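Local coordinates for acyl-CoA thioester hydrolase HI0827 (PDB 3BJK), which probably hydrolyses acyl-coenzyme A thioesters, with broad specificity, as a hexamer assembled from three dimers of hotdog-fold subunits, at residues A123-N126 against N127-R131; P71-V74 against G75-V78. The protein carries 1 engineered substitution. One frame throughout, in Å; residues are numbered along the deposited sequence.

Contact 1 of 2, residues A123-N126 against N127-R131; sequences AVDN and NGRSR
Asp125 and Arg129 flank a tight reversal of the chain, and backbone hydrogen bonds set its shape. Gly128 N donates to Asp125 O at 3.1 Å, closing a type I turn, and Asp125 N returns a bond to Arg129 O at 2.9 Å. Gly128 has positive phi (73°), a conformation that a residue without a side chain adopts at little cost. Further out, Arg131 N reaches Ala123 O at 3.0 Å.

The Asp125 carboxylate folds back over the turn because CG lies between the backbone N and carbonyl carbon (chi1 61°). Asp125 OD1 takes Arg129 N from above the carboxylate plane at 2.9 Å, and more weakly Asn127 N, making an Asx turn. Arg131 stretches from CG to NE alongside Val124, and Arg131 NE bonds Val124 O at 2.7 Å, with the oxygen at the guanidinium edge and Ala123 CB over one face. Its terminal nitrogens bind Ala54 O and Arg57 O, joining the hairpin to the end of helix 35-54 and the link to strand 58-68.

The charged pair is looser: Asp125 OD2 and Arg129 NH1 form a weak salt bridge of 3.4 Å, the two planes 86° apart.

A type I turn followed by glycine at positive phi marks a type I + G1 bulge hairpin, its arms paired by a single bridge between Val124 and Ser130, here at the end of strand 111-123 of the hotdog sheet.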
# COMPACT_ATOMS: atom_id res chain seq x y z
N ALA C 123 5.14 -9.48 -26.72
CA ALA C 123 6.11 -10.43 -26.24
C ALA C 123 7.56 -9.87 -26.31
O ALA C 123 7.97 -9.31 -27.32
CB ALA C 123 6.01 -11.69 -27.09
N VAL C 124 8.28 -10.00 -25.20
CA VAL C 124 9.61 -9.43 -25.02
C VAL C 124 10.58 -10.46 -24.43
O VAL C 124 10.17 -11.41 -23.75
CB VAL C 124 9.64 -8.16 -24.12
CG1 VAL C 124 8.92 -7.00 -24.82
CG2 VAL C 124 9.06 -8.38 -22.74
N ASP C 125 11.86 -10.23 -24.66
CA ASP C 125 12.93 -10.99 -24.03
C ASP C 125 13.29 -10.39 -22.65
O ASP C 125 12.65 -9.45 -22.20
CB ASP C 125 14.15 -11.05 -24.97
CG ASP C 125 14.75 -9.66 -25.31
OD1 ASP C 125 14.63 -8.70 -24.50
OD2 ASP C 125 15.36 -9.55 -26.40
N ASN C 126 14.32 -10.97 -22.03
CA ASN C 126 15.03 -10.46 -20.82
C ASN C 126 15.32 -8.95 -20.82
O ASN C 126 15.19 -8.29 -19.77
CB ASN C 126 16.35 -11.24 -20.66
CG ASN C 126 17.13 -10.87 -19.40
OD1 ASN C 126 16.55 -10.42 -18.41
ND2 ASN C 126 18.47 -11.10 -19.42
N ASN C 127 15.67 -8.41 -21.99
CA ASN C 127 15.97 -6.97 -22.12
C ASN C 127 14.83 -6.05 -22.56
O ASN C 127 15.05 -4.88 -22.88
CB ASN C 127 17.17 -6.80 -23.04
CG ASN C 127 18.39 -7.52 -22.52
OD1 ASN C 127 18.96 -8.39 -23.19
ND2 ASN C 127 18.78 -7.20 -21.29
N GLY C 128 13.60 -6.57 -22.53
CA GLY C 128 12.44 -5.81 -22.95
C GLY C 128 12.32 -5.61 -24.45
O GLY C 128 11.57 -4.77 -24.91
N ARG C 129 13.02 -6.40 -25.22
CA ARG C 129 13.06 -6.23 -26.64
C ARG C 129 12.15 -7.25 -27.27
O ARG C 129 12.08 -8.38 -26.84
CB ARG C 129 14.47 -6.46 -27.18
CG ARG C 129 15.46 -5.33 -27.04
CD ARG C 129 16.57 -5.54 -28.09
NE ARG C 129 17.94 -5.44 -27.61
CZ ARG C 129 18.51 -6.27 -26.74
NH1 ARG C 129 17.82 -7.28 -26.18
NH2 ARG C 129 19.78 -6.09 -26.39
N SER C 130 11.54 -6.85 -28.37
CA SER C 130 10.58 -7.67 -29.09
C SER C 130 11.06 -9.10 -29.35
O SER C 130 12.23 -9.34 -29.67
CB SER C 130 10.23 -6.98 -30.42
OG SER C 130 9.09 -7.56 -30.98
N ARG C 131 10.14 -10.06 -29.18
CA ARG C 131 10.42 -11.45 -29.51
C ARG C 131 9.23 -12.14 -30.13
O ARG C 131 8.09 -11.77 -29.89
CB ARG C 131 10.92 -12.23 -28.28
CG ARG C 131 9.92 -12.37 -27.20
CD ARG C 131 10.29 -13.47 -26.14
NE ARG C 131 9.16 -13.51 -25.20
CZ ARG C 131 8.18 -14.43 -25.17
NH1 ARG C 131 8.14 -15.46 -26.00
NH2 ARG C 131 7.20 -14.30 -24.30

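Contact 2 of 2, residues P71-V74 against G75-V78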
# COMPACT_ATOMS: atom_id res chain seq x y z
N PRO C 71 -20.01 2.25 -11.57
CA PRO C 71 -19.06 2.23 -10.47
C PRO C 71 -18.94 0.86 -9.76
O PRO C 71 -19.89 0.07 -9.78
CB PRO C 71 -19.61 3.29 -9.51
CG PRO C 71 -21.02 3.40 -9.80
CD PRO C 71 -21.22 3.02 -11.25
N ILE C 72 -17.80 0.62 -9.14
CA ILE C 72 -17.64 -0.54 -8.26
C ILE C 72 -17.73 -0.13 -6.81
O ILE C 72 -17.24 0.92 -6.43
CB ILE C 72 -16.26 -1.28 -8.52
CG1 ILE C 72 -16.18 -1.79 -9.93
CG2 ILE C 72 -16.06 -2.42 -7.51
CD1 ILE C 72 -14.89 -2.39 -10.28
N SER C 73 -18.38 -0.94 -5.98
CA SER C 73 -18.53 -0.66 -4.57
C SER C 73 -17.60 -1.52 -3.72
O SER C 73 -17.29 -2.65 -4.06
CB SER C 73 -19.96 -0.92 -4.11
OG SER C 73 -20.82 0.01 -4.73
N VAL C 74 -17.23 -1.00 -2.57
CA VAL C 74 -16.54 -1.81 -1.55
C VAL C 74 -17.34 -3.09 -1.23
O VAL C 74 -18.54 -3.04 -0.99
CB VAL C 74 -16.30 -0.99 -0.24
CG1 VAL C 74 -15.74 -1.86 0.86
CG2 VAL C 74 -15.35 0.14 -0.53
N GLY C 75 -16.65 -4.22 -1.18
CA GLY C 75 -17.32 -5.46 -0.85
C GLY C 75 -17.86 -6.24 -2.06
O GLY C 75 -18.25 -7.39 -1.88
N ASP C 76 -17.89 -5.62 -3.25
CA ASP C 76 -18.26 -6.29 -4.52
C ASP C 76 -17.15 -7.32 -4.83
O ASP C 76 -16.00 -7.07 -4.60
CB ASP C 76 -18.27 -5.30 -5.72
CG ASP C 76 -19.51 -4.41 -5.78
OD1 ASP C 76 -20.45 -4.56 -4.98
OD2 ASP C 76 -19.50 -3.51 -6.66
N VAL C 77 -17.54 -8.47 -5.38
CA VAL C 77 -16.60 -9.40 -5.98
C VAL C 77 -16.34 -8.87 -7.37
O VAL C 77 -17.30 -8.52 -8.07
CB VAL C 77 -17.16 -10.80 -6.03
CG1 VAL C 77 -16.23 -11.73 -6.82
CG2 VAL C 77 -17.41 -11.33 -4.63
N VAL C 78 -15.07 -8.77 -7.76
CA VAL C 78 -14.66 -8.19 -9.03
C VAL C 78 -13.90 -9.24 -9.87
O VAL C 78 -12.87 -9.76 -9.41
CB VAL C 78 -13.82 -6.92 -8.83
CG1 VAL C 78 -13.38 -6.29 -10.19
CG2 VAL C 78 -14.60 -5.90 -7.97
O HOH W 1 -21.13 -1.92 -7.88
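Ser73 and Asp76 meet across a type II turn that leads into strand 77-87, with Gly75 at its third position. With phi 91° and psi -11°, Gly75 holds a conformation natural to that position and to a residue with no beta carbon to meet the Val74 carbonyl oxygen. Val74, at the second position, packs its isopropyl group against Pro24 of the same chain and Ala29 of the second subunit.

Asp76 completes the turn and binds back to it twice. Asp76 N donates to Ser73 O at 3.1 Å, the ordinary closing bond. Its carboxylate, with CG beside the backbone N (chi1 -78°), reaches across to the amide of Ser73: Asp76 OD2 accepts Ser73 N at 2.9 Å in a nearly straight bond, the donor standing well above the carboxylate plane. Asp76 OD2 also takes a hydrogen bond from a water oxygen at 2.6 Å, and that water also donates to Pro71 O at 3.0 Å, tying in the residue two places before Ser73. OD1 has another partner, the ammonium group of Lys102, in a salt bridge.

Val78, already within the strand, turns the chemistry apolar. Val78 CG2 meets Ile72 CG2 tip to tip at 3.8 Å, both branched side chains belonging to a buried cluster with Val100 of strand 91-101. Ile72 CG2 also lies 3.7 Å from Asp76 OD2, so the methyl borders both the carboxylate and the valine.

With an amide, a water and a lysine around it, the buried carboxylate of Asp76 probably stays ionised, its charge balanced by Lys102; a short acidic side chain is long enough to reach the Ser73 amide and Lys102 at once, beside the aliphatic contact of Ile72 with Val78.

Contacts 1 and 2 lie on opposite sides of the chain's centre, about 35 Å apart between centres and about 25 Å between nearest atoms, so they do not touch. Both are chain reversals at strand ends of the one antiparallel sheet: contact 2 leads into strand 77-87, and contact 1 lies at the end of strand 111-123. They differ in setting. Residues 123-131 meet no other subunit of the hexamer, whereas contact 2 reaches two neighbouring subunits, with Val77 packing on Ile48 of the third. A bound 1,2-ethanediol, probably from the crystallisation liquor, lies about 4 Å from the side chain of Val74.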